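Local coordinates for protein prolyl-tRNA synthetase (Naegleria fowleri, PDB 6UYH) that probably attaches proline to its cognate tRNA in an ATP-dependent reaction, as a class II aminoacyl-tRNA synthetase, and binds the inhibitor halofuginone together with an ATP analogue, at residues 170-175 / 267-272; 182-187 / 217-222; 71-76 / 141-146; 64-69 / 188-193. All coordinates share one frame; numbering follows the deposited sequence.

Contact 1: 170-175 / 267-272. With HFG (7-bromo-6-chloro-3-{3-[(2R,3S)-3-hydroxypiperidin-2-yl]-2-oxopropyl}quinazolin-4(3H)-one), chain D; ANP (phosphoaminophosphonic acid-adenylate ester), chain C.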
# COMPACT_ATOMS: atom_id res chain seq x y z
N GLY A 170 0.84 -10.94 -8.76
CA GLY A 170 1.52 -12.09 -8.19
C GLY A 170 2.33 -12.77 -9.28
O GLY A 170 1.89 -12.84 -10.42
N HIS A 171 3.51 -13.25 -8.91
CA HIS A 171 4.45 -13.89 -9.84
C HIS A 171 5.01 -15.10 -9.12
O HIS A 171 5.71 -14.96 -8.11
CB HIS A 171 5.57 -12.92 -10.24
CG HIS A 171 5.08 -11.70 -10.96
ND1 HIS A 171 5.13 -11.59 -12.33
CD2 HIS A 171 4.54 -10.55 -10.50
CE1 HIS A 171 4.63 -10.42 -12.69
NE2 HIS A 171 4.26 -9.77 -11.60
N SER A 172 4.72 -16.30 -9.63
CA SER A 172 5.16 -17.52 -8.98
C SER A 172 6.00 -18.37 -9.94
O SER A 172 5.80 -18.33 -11.15
CB SER A 172 3.97 -18.34 -8.49
OG SER A 172 3.28 -17.63 -7.48
N ALA A 173 6.92 -19.13 -9.36
CA ALA A 173 7.77 -20.06 -10.09
C ALA A 173 7.72 -21.43 -9.43
O ALA A 173 7.73 -21.52 -8.20
CB ALA A 173 9.23 -19.56 -10.13
N PHE A 174 7.70 -22.49 -10.25
CA PHE A 174 7.51 -23.86 -9.78
C PHE A 174 8.47 -24.79 -10.50
O PHE A 174 8.96 -24.50 -11.60
CB PHE A 174 6.08 -24.36 -10.04
CG PHE A 174 5.02 -23.51 -9.40
CD1 PHE A 174 4.52 -23.84 -8.14
CD2 PHE A 174 4.51 -22.41 -10.05
CE1 PHE A 174 3.53 -23.07 -7.55
CE2 PHE A 174 3.53 -21.63 -9.47
CZ PHE A 174 3.04 -21.96 -8.21
N LYS A 175 8.70 -25.95 -9.89
CA LYS A 175 9.53 -26.96 -10.53
C LYS A 175 8.77 -27.76 -11.58
O LYS A 175 9.40 -28.37 -12.45
CB LYS A 175 10.11 -27.91 -9.48
CG LYS A 175 9.10 -28.82 -8.82
CD LYS A 175 9.76 -29.73 -7.78
CE LYS A 175 8.74 -30.62 -7.09
NZ LYS A 175 9.34 -31.37 -5.94
N ASN A 267 3.81 -18.61 -13.34
CA ASN A 267 2.51 -17.97 -13.50
C ASN A 267 2.65 -16.49 -13.15
O ASN A 267 3.56 -16.09 -12.42
CB ASN A 267 1.44 -18.56 -12.57
CG ASN A 267 1.26 -20.04 -12.73
OD1 ASN A 267 1.46 -20.60 -13.81
ND2 ASN A 267 0.85 -20.69 -11.64
N SER A 268 1.70 -15.68 -13.63
CA SER A 268 1.48 -14.36 -13.05
C SER A 268 -0.02 -14.06 -13.09
O SER A 268 -0.77 -14.65 -13.87
CB SER A 268 2.30 -13.26 -13.76
OG SER A 268 1.85 -13.05 -15.08
N TRP A 269 -0.46 -13.15 -12.22
CA TRP A 269 -1.88 -12.92 -12.04
C TRP A 269 -2.08 -11.54 -11.43
O TRP A 269 -1.27 -11.11 -10.61
CB TRP A 269 -2.53 -14.01 -11.16
CG TRP A 269 -1.57 -14.77 -10.22
CD1 TRP A 269 -0.81 -15.87 -10.52
CD2 TRP A 269 -1.32 -14.48 -8.83
NE1 TRP A 269 -0.10 -16.28 -9.41
CE2 TRP A 269 -0.39 -15.44 -8.36
CE3 TRP A 269 -1.79 -13.51 -7.93
CZ2 TRP A 269 0.09 -15.46 -7.04
CZ3 TRP A 269 -1.31 -13.53 -6.61
CH2 TRP A 269 -0.38 -14.49 -6.18
N GLY A 270 -3.12 -10.84 -11.86
CA GLY A 270 -3.36 -9.50 -11.35
C GLY A 270 -4.83 -9.16 -11.25
O GLY A 270 -5.66 -9.65 -12.03
N LEU A 271 -5.14 -8.27 -10.31
CA LEU A 271 -6.49 -7.78 -10.02
C LEU A 271 -6.33 -6.31 -9.65
O LEU A 271 -5.44 -5.99 -8.86
CB LEU A 271 -7.11 -8.57 -8.85
CG LEU A 271 -8.51 -8.20 -8.38
CD1 LEU A 271 -9.54 -8.87 -9.28
CD2 LEU A 271 -8.71 -8.60 -6.93
N SER A 272 -7.17 -5.42 -10.20
CA SER A 272 -6.96 -3.97 -10.06
C SER A 272 -8.18 -3.26 -9.46
O SER A 272 -9.23 -3.86 -9.22
CB SER A 272 -6.66 -3.34 -11.42
OG SER A 272 -7.87 -3.15 -12.14
O4' HFG D . 0.56 -7.08 -17.61
C21 HFG D . 0.33 -8.01 -18.36
C3' HFG D . 0.45 -9.44 -17.90
C2' HFG D . 0.25 -9.68 -16.40
N1' HFG D . 1.32 -9.09 -15.58
C6' HFG D . 1.19 -9.46 -14.17
C5' HFG D . -0.12 -9.01 -13.58
C4' HFG D . -1.29 -9.54 -14.42
C39 HFG D . -1.11 -9.19 -15.89
O7' HFG D . -2.16 -9.76 -16.65
C1' HFG D . -0.06 -7.77 -19.82
N3 HFG D . 0.36 -6.46 -20.30
C4 HFG D . 1.72 -6.24 -20.47
O11 HFG D . 2.53 -7.13 -20.26
C10 HFG D . 2.06 -4.86 -20.85
C5 HFG D . 3.38 -4.50 -21.07
C2 HFG D . -0.56 -5.47 -20.50
N1 HFG D . -0.31 -4.25 -20.81
C9 HFG D . 1.03 -3.92 -20.98
C8 HFG D . 1.35 -2.59 -21.28
C7 HFG D . 2.68 -2.24 -21.46
BR1 HFG D . 3.09 -0.42 -21.75
C6 HFG D . 3.68 -3.19 -21.39
CL1 HFG D . 5.33 -2.78 -21.75
PG ANP C . -7.57 -4.60 -21.03
O1G ANP C . -8.16 -5.05 -22.28
O2G ANP C . -6.60 -3.38 -21.36
O3G ANP C . -8.77 -4.17 -20.09
PB ANP C . -5.10 -6.03 -20.12
O1B ANP C . -4.64 -7.19 -20.86
O2B ANP C . -4.32 -4.76 -20.59
N3B ANP C . -6.72 -5.78 -20.27
PA ANP C . -3.73 -6.92 -17.73
O1A ANP C . -3.73 -8.39 -17.91
O2A ANP C . -2.41 -6.33 -18.12
O3A ANP C . -4.85 -6.21 -18.59
O5' ANP C . -4.08 -6.40 -16.24
C5' ANP C . -4.59 -7.17 -15.13
C4' ANP C . -5.96 -6.64 -14.81
O4' ANP C . -5.87 -5.22 -14.52
C3' ANP C . -6.93 -6.73 -15.97
O3' ANP C . -7.55 -8.01 -16.01
C2' ANP C . -7.93 -5.62 -15.67
O2' ANP C . -8.99 -6.11 -14.86
C1' ANP C . -7.06 -4.58 -14.93
N9 ANP C . -6.70 -3.43 -15.75
C8 ANP C . -6.04 -3.44 -16.95
N7 ANP C . -5.84 -2.25 -17.47
C5 ANP C . -6.41 -1.39 -16.54
C6 ANP C . -6.53 0.01 -16.50
N6 ANP C . -6.02 0.83 -17.42
N1 ANP C . -7.19 0.55 -15.45
C2 ANP C . -7.65 -0.27 -14.50
N3 ANP C . -7.58 -1.60 -14.42
C4 ANP C . -6.95 -2.10 -15.48
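Gly170 and Trp269 pair in the antiparallel sheet of the class II synthetase core, where strands 164-174 and 261-272 run side by side and line both ligand pockets. Gly170 N donates to Trp269 O at 2.8 Å, nearly straight at 171°. Trp269 N returns a bond to Gly170 O. Two residues on, Ser172 and Asn267 form a second hydrogen-bonded pair. Between them lies the non-hydrogen-bonded pair His171 and Ser268, with His171 ND1 3.6 Å from Ser268 CB.

The Trp269 torsion is nearly eclipsed (chi1 22°) and swings the indole back across the neighbouring strand. Gly170 CA then sits 3.4 Å from the centroid of the Trp269 six-membered ring, only 7° off the normal, a CH-pi contact. Ser172 OG lies at the indole edge, 3.9 Å from Trp269 CZ2. On this face Glu183 takes hydrogen bonds from Ser172 OG, Trp269 NE1 and Asn267 ND2. Asn267 ND2 also donates to Ala180 O and meets Phe174 CE2 at 3.6 Å, with the side chains crossing at about a right angle.

The other face carries His171 and Ser268 to halofuginone. Its piperidine C6' is 3.9 Å from His171 CE1 and 3.8 Å from Ser268 OG. His171 ND1 is hydrogen-bonded to Tyr125. Farther along the strand, Ser272 OG donates to the adenine N3 of AMPPNP at 2.8 Å.

Contact 2: 182-187 / 217-222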
# COMPACT_ATOMS: atom_id res chain seq x y z
N GLU A 182 -2.11 -25.84 -11.07
CA GLU A 182 -2.98 -25.81 -9.90
C GLU A 182 -3.11 -24.40 -9.34
O GLU A 182 -4.20 -23.98 -8.93
CB GLU A 182 -2.44 -26.76 -8.82
CG GLU A 182 -3.29 -26.78 -7.56
CD GLU A 182 -2.57 -27.38 -6.36
OE1 GLU A 182 -1.41 -27.81 -6.51
OE2 GLU A 182 -3.17 -27.42 -5.26
N GLU A 183 -2.01 -23.64 -9.30
CA GLU A 183 -2.08 -22.29 -8.75
C GLU A 183 -2.92 -21.37 -9.64
O GLU A 183 -3.67 -20.53 -9.12
CB GLU A 183 -0.69 -21.70 -8.56
CG GLU A 183 -0.79 -20.28 -7.96
CD GLU A 183 0.48 -19.46 -8.05
OE1 GLU A 183 0.88 -19.09 -9.17
OE2 GLU A 183 1.07 -19.16 -7.00
N VAL A 184 -2.80 -21.49 -10.97
CA VAL A 184 -3.58 -20.63 -11.86
C VAL A 184 -5.06 -20.65 -11.47
O VAL A 184 -5.70 -19.60 -11.33
CB VAL A 184 -3.41 -21.07 -13.33
CG1 VAL A 184 -4.42 -20.31 -14.22
CG2 VAL A 184 -1.98 -20.82 -13.80
N PHE A 185 -5.61 -21.85 -11.26
CA PHE A 185 -7.04 -21.96 -11.03
C PHE A 185 -7.40 -21.68 -9.57
O PHE A 185 -8.51 -21.23 -9.29
CB PHE A 185 -7.53 -23.33 -11.51
CG PHE A 185 -7.45 -23.48 -13.00
CD1 PHE A 185 -8.47 -23.00 -13.81
CD2 PHE A 185 -6.31 -24.01 -13.59
CE1 PHE A 185 -8.39 -23.10 -15.19
CE2 PHE A 185 -6.22 -24.12 -14.97
CZ PHE A 185 -7.26 -23.66 -15.78
N THR A 186 -6.45 -21.91 -8.66
CA THR A 186 -6.61 -21.48 -7.27
C THR A 186 -6.72 -19.96 -7.17
O THR A 186 -7.60 -19.43 -6.47
CB THR A 186 -5.43 -21.99 -6.44
OG1 THR A 186 -5.45 -23.42 -6.41
CG2 THR A 186 -5.47 -21.44 -5.02
N ILE A 187 -5.85 -19.23 -7.87
CA ILE A 187 -5.93 -17.76 -7.85
C ILE A 187 -7.20 -17.30 -8.56
O ILE A 187 -7.86 -16.36 -8.11
CB ILE A 187 -4.67 -17.13 -8.49
CG1 ILE A 187 -3.41 -17.47 -7.66
CG2 ILE A 187 -4.82 -15.60 -8.59
CD1 ILE A 187 -3.41 -16.89 -6.25
N ALA A 217 2.01 -15.74 -22.43
CA ALA A 217 1.45 -16.84 -21.67
C ALA A 217 1.21 -18.06 -22.55
O ALA A 217 0.92 -17.93 -23.75
CB ALA A 217 0.14 -16.44 -20.98
N ASP A 218 1.34 -19.24 -21.95
CA ASP A 218 0.84 -20.45 -22.60
C ASP A 218 -0.68 -20.42 -22.67
O ASP A 218 -1.27 -20.74 -23.70
CB ASP A 218 1.33 -21.70 -21.88
CG ASP A 218 2.74 -22.10 -22.32
OD1 ASP A 218 3.23 -21.56 -23.34
OD2 ASP A 218 3.34 -22.96 -21.64
N TYR A 219 -1.34 -20.04 -21.57
CA TYR A 219 -2.78 -19.83 -21.59
C TYR A 219 -3.15 -18.82 -20.51
O TYR A 219 -2.44 -18.67 -19.51
CB TYR A 219 -3.56 -21.13 -21.39
CG TYR A 219 -3.38 -21.82 -20.05
CD1 TYR A 219 -2.48 -22.87 -19.90
CD2 TYR A 219 -4.13 -21.43 -18.95
CE1 TYR A 219 -2.32 -23.51 -18.68
CE2 TYR A 219 -3.98 -22.06 -17.72
CZ TYR A 219 -3.08 -23.09 -17.59
OH TYR A 219 -2.93 -23.72 -16.38
N THR A 220 -4.26 -18.13 -20.74
CA THR A 220 -4.74 -17.06 -19.87
C THR A 220 -6.15 -17.37 -19.41
O THR A 220 -7.02 -17.70 -20.23
CB THR A 220 -4.72 -15.71 -20.61
OG1 THR A 220 -3.37 -15.35 -20.92
CG2 THR A 220 -5.35 -14.61 -19.77
N THR A 221 -6.39 -17.28 -18.10
CA THR A 221 -7.73 -17.42 -17.57
C THR A 221 -8.22 -16.06 -17.08
O THR A 221 -7.42 -15.18 -16.76
CB THR A 221 -7.81 -18.46 -16.42
OG1 THR A 221 -7.08 -18.00 -15.28
CG2 THR A 221 -7.26 -19.82 -16.89
N THR A 222 -9.54 -15.89 -17.05
CA THR A 222 -10.15 -14.62 -16.69
C THR A 222 -11.42 -14.87 -15.90
O THR A 222 -12.03 -15.93 -16.01
CB THR A 222 -10.46 -13.79 -17.97
OG1 THR A 222 -11.10 -12.56 -17.62
CG2 THR A 222 -11.37 -14.57 -18.92
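Tyr219 OH is hydrogen-bonded to Asp181 OD1, one turn ahead of Phe185 on the same helix, and is packed by carbon from Phe185 and Val184. Phe185 CE2 touches it at 3.6 Å and Val184 CG2 at 4.0 Å. The phenol therefore keeps a polar partner while its flank is packed by carbon.

No hydrogen bond joins the two segments. Four side chains make the contact. Val184 and Tyr219 come from opposite directions, and Val184 CG1 reaches Tyr219 CE2 at 3.9 Å. With chi1 at 170°, CG1 lies anti to the backbone N, and this branch also meets Thr221 OG1 at 3.7 Å. That hydroxyl has its polar need met by Ser239 O. Thr221 CG2 meets Phe185 CE1 at 3.9 Å, the two side chains crossing at about a right angle, and also touches Val184 CG1. Val184 CG1 also covers one face of the Phe185 ring, offset toward the rim. On the helix itself, Glu182 O accepts from both Thr186 N and Thr186 OG1, the latter at 2.9 Å.

A classic beta bulge at Asp218 and Tyr219, opposite His241, begins the strand side. Segment 182-187 of helix 177-198 and strand residues 219-222 run 20° apart, their axes 9.4 Å apart at closest approach. Val184 also touches His241 of strand 232-243 and Asn267 of strand 261-272, so the helix packs across three strands of the catalytic core.

Contact 3: 71-76 / 141-146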
# COMPACT_ATOMS: atom_id res chain seq x y z
N VAL A 71 2.30 -17.33 -0.33
CA VAL A 71 2.74 -16.17 -1.10
C VAL A 71 3.21 -15.10 -0.13
O VAL A 71 2.62 -14.91 0.94
CB VAL A 71 1.60 -15.65 -1.99
CG1 VAL A 71 2.10 -14.47 -2.85
CG2 VAL A 71 1.05 -16.76 -2.89
N GLN A 72 4.28 -14.39 -0.49
CA GLN A 72 4.84 -13.33 0.35
C GLN A 72 4.83 -11.99 -0.37
O GLN A 72 5.12 -11.92 -1.57
CB GLN A 72 6.27 -13.65 0.77
CG GLN A 72 6.47 -15.01 1.40
CD GLN A 72 7.93 -15.22 1.76
OE1 GLN A 72 8.32 -15.00 2.90
NE2 GLN A 72 8.73 -15.63 0.79
N ASN A 73 4.56 -10.91 0.38
CA ASN A 73 4.53 -9.59 -0.23
C ASN A 73 5.93 -9.00 -0.32
O ASN A 73 6.76 -9.19 0.58
CB ASN A 73 3.63 -8.63 0.55
CG ASN A 73 2.16 -8.95 0.39
OD1 ASN A 73 1.78 -9.75 -0.48
ND2 ASN A 73 1.32 -8.30 1.20
N VAL A 74 6.18 -8.27 -1.40
CA VAL A 74 7.46 -7.61 -1.67
C VAL A 74 7.18 -6.20 -2.19
O VAL A 74 6.03 -5.79 -2.34
CB VAL A 74 8.30 -8.39 -2.71
CG1 VAL A 74 8.67 -9.76 -2.16
CG2 VAL A 74 7.52 -8.52 -4.03
N MET A 75 8.25 -5.46 -2.51
CA MET A 75 8.08 -4.24 -3.30
C MET A 75 9.28 -4.06 -4.21
O MET A 75 10.40 -3.81 -3.74
CB MET A 75 7.90 -3.01 -2.42
CG MET A 75 7.55 -1.76 -3.24
SD MET A 75 6.03 -1.97 -4.21
CE MET A 75 4.87 -2.43 -2.92
N PHE A 76 9.05 -4.17 -5.51
CA PHE A 76 10.04 -3.88 -6.54
C PHE A 76 9.87 -2.45 -7.03
O PHE A 76 8.85 -1.81 -6.76
CB PHE A 76 9.89 -4.86 -7.69
CG PHE A 76 10.55 -6.20 -7.48
CD1 PHE A 76 9.96 -7.16 -6.67
CD2 PHE A 76 11.73 -6.52 -8.13
CE1 PHE A 76 10.56 -8.42 -6.50
CE2 PHE A 76 12.33 -7.76 -7.97
CZ PHE A 76 11.74 -8.71 -7.15
N LYS A 141 6.97 -17.62 -4.60
CA LYS A 141 5.65 -17.03 -4.82
C LYS A 141 5.63 -15.65 -4.17
O LYS A 141 5.59 -15.56 -2.94
CB LYS A 141 4.55 -17.93 -4.25
CG LYS A 141 4.70 -19.38 -4.73
CD LYS A 141 3.41 -20.16 -4.71
CE LYS A 141 3.18 -20.77 -3.38
NZ LYS A 141 2.15 -21.86 -3.47
N LEU A 142 5.65 -14.60 -4.98
CA LEU A 142 5.72 -13.24 -4.48
C LEU A 142 4.55 -12.43 -5.02
O LEU A 142 4.03 -12.70 -6.10
CB LEU A 142 7.04 -12.58 -4.87
CG LEU A 142 8.31 -13.33 -4.44
CD1 LEU A 142 9.56 -12.59 -4.93
CD2 LEU A 142 8.36 -13.55 -2.92
N ASN A 143 4.16 -11.41 -4.27
CA ASN A 143 3.04 -10.55 -4.62
C ASN A 143 3.40 -9.12 -4.26
O ASN A 143 4.16 -8.89 -3.31
CB ASN A 143 1.76 -10.99 -3.87
CG ASN A 143 0.61 -10.04 -4.08
OD1 ASN A 143 0.01 -10.02 -5.16
ND2 ASN A 143 0.28 -9.25 -3.05
N GLN A 144 2.88 -8.15 -5.02
CA GLN A 144 3.03 -6.77 -4.57
C GLN A 144 1.79 -5.96 -4.90
O GLN A 144 1.15 -6.17 -5.94
CB GLN A 144 4.29 -6.10 -5.15
CG GLN A 144 4.46 -6.21 -6.65
CD GLN A 144 5.72 -5.50 -7.13
OE1 GLN A 144 6.69 -5.36 -6.38
NE2 GLN A 144 5.73 -5.06 -8.39
N TRP A 145 1.44 -5.05 -3.99
CA TRP A 145 0.36 -4.08 -4.15
C TRP A 145 1.00 -2.77 -4.58
O TRP A 145 1.72 -2.15 -3.80
CB TRP A 145 -0.41 -3.91 -2.84
CG TRP A 145 -1.06 -5.16 -2.36
CD1 TRP A 145 -0.54 -6.09 -1.50
CD2 TRP A 145 -2.37 -5.61 -2.70
NE1 TRP A 145 -1.45 -7.10 -1.30
CE2 TRP A 145 -2.58 -6.83 -2.04
CE3 TRP A 145 -3.38 -5.10 -3.53
CZ2 TRP A 145 -3.76 -7.56 -2.16
CZ3 TRP A 145 -4.55 -5.81 -3.65
CH2 TRP A 145 -4.73 -7.04 -2.97
N THR A 146 0.75 -2.35 -5.83
CA THR A 146 1.50 -1.25 -6.43
C THR A 146 0.60 -0.41 -7.32
O THR A 146 -0.50 -0.82 -7.70
CB THR A 146 2.68 -1.74 -7.30
OG1 THR A 146 2.16 -2.35 -8.49
CG2 THR A 146 3.53 -2.75 -6.60
O HOH W 1 7.90 -17.84 -1.75
O HOH W 2 3.27 -5.38 -1.60
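Gln144 and Phe76 join where the short strand 72-73 runs parallel to strand 140-149, an arrangement consistent with motif 1 at the dimer interface of class II synthetases. Gln144 CB lies 3.3 Å from Val74 O. Its CG sits between the backbone N and the carbonyl carbon (chi1 51°), and the extended chain beyond brings CD to the Phe76 backbone. OE1 accepts from Phe76 N at 2.8 Å, with the donor in the carbonyl plane. The same oxygen lies at the Phe76 ring edge. NE2 is used by Glu169, so both ends of the amide are held.

Backbone bonds join Gln72 N to Lys141 O, Asn143 N to Gln72 O and Val74 N to Asn143 O. Beyond them, Met75 SD slides past Thr146 CG2 at 3.5 Å, and Val74 CG1 meets Leu142 CD2 at 3.9 Å. Asn73 ND2 bonds Glu56 of the second subunit, whose Phe47 and Ile46 pack on Val74 and Phe76.

Water 2 bridges Val74 O and Trp145 N. Asn73 and Asn143 lie side by side, pointing the same way. Asn143 OD1 is held by Gln168 NE2. Asn143 ND2 donates to Asn73 OD1 at 3.0 Å and 170°, coming from above the acceptor's carbonyl plane, 47° out of it.

Contact 4: 64-69 / 188-193. With EDO (1,2-ethanediol), chain K.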
# COMPACT_ATOMS: atom_id res chain seq x y z
N ALA A 64 -4.88 -12.20 3.17
CA ALA A 64 -5.04 -13.32 4.09
C ALA A 64 -5.20 -14.63 3.34
O ALA A 64 -4.71 -15.67 3.80
CB ALA A 64 -6.23 -13.08 5.02
N GLU A 65 -5.85 -14.62 2.17
CA GLU A 65 -6.04 -15.86 1.41
C GLU A 65 -4.74 -16.31 0.75
O GLU A 65 -4.45 -17.52 0.71
CB GLU A 65 -7.14 -15.68 0.37
CG GLU A 65 -8.53 -15.51 0.98
CD GLU A 65 -8.93 -16.67 1.89
OE1 GLU A 65 -8.69 -17.84 1.52
OE2 GLU A 65 -9.50 -16.40 2.97
N ILE A 66 -3.95 -15.38 0.20
CA ILE A 66 -2.72 -15.83 -0.47
C ILE A 66 -1.64 -16.18 0.55
O ILE A 66 -0.73 -16.97 0.24
CB ILE A 66 -2.20 -14.80 -1.49
CG1 ILE A 66 -1.76 -13.48 -0.81
CG2 ILE A 66 -3.25 -14.58 -2.60
CD1 ILE A 66 -1.11 -12.48 -1.78
N LYS A 67 -1.73 -15.65 1.77
CA LYS A 67 -0.78 -16.07 2.80
C LYS A 67 -0.90 -17.56 3.08
O LYS A 67 0.11 -18.24 3.33
CB LYS A 67 -1.00 -15.24 4.06
CG LYS A 67 0.08 -15.42 5.11
CD LYS A 67 -0.21 -14.59 6.34
CE LYS A 67 0.77 -14.91 7.45
NZ LYS A 67 0.42 -14.17 8.70
N LYS A 68 -2.13 -18.09 3.06
CA LYS A 68 -2.35 -19.52 3.26
C LYS A 68 -1.69 -20.36 2.18
O LYS A 68 -1.42 -21.55 2.40
CB LYS A 68 -3.85 -19.82 3.30
CG LYS A 68 -4.61 -19.12 4.41
CD LYS A 68 -6.13 -19.22 4.19
CE LYS A 68 -6.90 -18.54 5.30
NZ LYS A 68 -8.38 -18.63 5.11
N LEU A 69 -1.45 -19.78 1.01
CA LEU A 69 -0.79 -20.46 -0.10
C LEU A 69 0.72 -20.33 -0.04
O LEU A 69 1.42 -20.95 -0.86
CB LEU A 69 -1.29 -19.90 -1.43
CG LEU A 69 -2.81 -19.91 -1.63
CD1 LEU A 69 -3.15 -19.28 -2.97
CD2 LEU A 69 -3.36 -21.34 -1.55
N LEU A 188 -7.57 -17.97 -9.66
CA LEU A 188 -8.79 -17.60 -10.37
C LEU A 188 -10.02 -17.75 -9.46
O LEU A 188 -10.93 -16.91 -9.49
CB LEU A 188 -8.96 -18.47 -11.62
CG LEU A 188 -10.06 -17.98 -12.57
CD1 LEU A 188 -9.66 -16.69 -13.26
CD2 LEU A 188 -10.42 -19.06 -13.59
N GLU A 189 -10.05 -18.80 -8.64
CA GLU A 189 -11.13 -18.95 -7.67
C GLU A 189 -11.09 -17.84 -6.63
O GLU A 189 -12.14 -17.36 -6.20
CB GLU A 189 -11.04 -20.33 -7.02
CG GLU A 189 -11.93 -20.52 -5.79
CD GLU A 189 -13.42 -20.50 -6.09
OE1 GLU A 189 -13.83 -20.50 -7.27
OE2 GLU A 189 -14.21 -20.51 -5.12
N LEU A 190 -9.90 -17.40 -6.21
CA LEU A 190 -9.83 -16.28 -5.27
C LEU A 190 -10.38 -15.01 -5.89
O LEU A 190 -11.03 -14.21 -5.20
CB LEU A 190 -8.40 -16.06 -4.78
CG LEU A 190 -7.83 -17.08 -3.80
CD1 LEU A 190 -6.46 -16.60 -3.32
CD2 LEU A 190 -8.76 -17.30 -2.61
N TYR A 191 -10.12 -14.78 -7.18
CA TYR A 191 -10.71 -13.63 -7.85
C TYR A 191 -12.23 -13.75 -7.90
O TYR A 191 -12.95 -12.76 -7.70
CB TYR A 191 -10.14 -13.47 -9.26
CG TYR A 191 -8.69 -13.06 -9.30
CD1 TYR A 191 -8.07 -12.48 -8.20
CD2 TYR A 191 -7.95 -13.23 -10.47
CE1 TYR A 191 -6.74 -12.10 -8.25
CE2 TYR A 191 -6.64 -12.85 -10.54
CZ TYR A 191 -6.03 -12.29 -9.44
OH TYR A 191 -4.71 -11.91 -9.53
N LYS A 192 -12.75 -14.95 -8.18
CA LYS A 192 -14.19 -15.15 -8.10
C LYS A 192 -14.71 -14.81 -6.70
O LYS A 192 -15.76 -14.17 -6.56
CB LYS A 192 -14.54 -16.59 -8.49
CG LYS A 192 -16.00 -17.01 -8.27
CD LYS A 192 -16.16 -17.68 -6.92
CE LYS A 192 -17.36 -18.60 -6.88
NZ LYS A 192 -17.32 -19.36 -5.60
N ARG A 193 -13.99 -15.23 -5.66
CA ARG A 193 -14.45 -14.94 -4.30
C ARG A 193 -14.40 -13.45 -3.98
O ARG A 193 -15.28 -12.95 -3.27
CB ARG A 193 -13.62 -15.73 -3.29
CG ARG A 193 -13.80 -17.24 -3.44
CD ARG A 193 -13.03 -17.98 -2.37
NE ARG A 193 -13.51 -17.62 -1.04
CZ ARG A 193 -12.80 -17.73 0.07
NH1 ARG A 193 -11.56 -18.22 0.03
NH2 ARG A 193 -13.32 -17.36 1.23
C1 EDO K . 2.34 -23.97 0.62
O1 EDO K . 3.36 -23.15 1.21
C2 EDO K . 0.99 -23.56 1.19
O2 EDO K . 1.11 -23.37 2.61
O HOH W 3 -11.90 -18.23 3.85
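Glu65 OE1 accepts a long, weak bond from Arg193 NH1 at 3.3 Å, part of a salt bridge. The oxygen sits at the guanidinium edge, and the carboxylate plane is turned 73° from the guanidinium. Glu65 OE2 has other donors. Lys68 NZ reaches it at 3.3 Å from above the carboxylate plane. Water 3 also donates to OE2, and it accepts from Arg193 NH2 at 3.1 Å. The water thus spans the two ions beside their direct contact. Arg193 NE is taken by Glu197 on its own helix, the stronger polar partner of this arginine.

Glu65, Lys68 and Arg193 form a salt-bridge network that ties helix 49-67 to helix 177-198. Beneath the charges the two helices pack through Leu190. Its CD2 lies 3.8 Å from Glu65 CB, and its CD1 is 3.9 Å from Ile66 CG2 and 4.3 Å from Leu69 CD1. The Glu65 chain bends at chi2 (-57°), so its methylenes lie on Leu190 while the carboxylate turns to the basic groups.

Leu69 O accepts from Lys141 NZ. Lys68 O takes a hydrogen bond at 3.1 Å from O2 of an ethanediol, probably from the crystallisation liquor.

Contact 1 is the ligand-bearing centre of the group. Contact 3 continues its sheet on one side, with a bond of 2.9 Å from His171 N to Leu142 O, and reaches the dimer interface; their centres are about 10 Å apart. Helix 177-198 serves contacts 2 and 4. In contact 2 its Glu183 OE2 lies 2.7 Å from Ser172 OG of contact 1, and in contact 4 its Tyr191 packs on Trp269 and Leu271. Contact 4 also meets contact 3, where Val71 N lies 3.1 Å from Ile66 O. Halofuginone stays about 10 Å from the Thr221 side chain and about 12 Å from that of Ile66, so these side chains of contacts 2 and 4 do not touch the inhibitor directly.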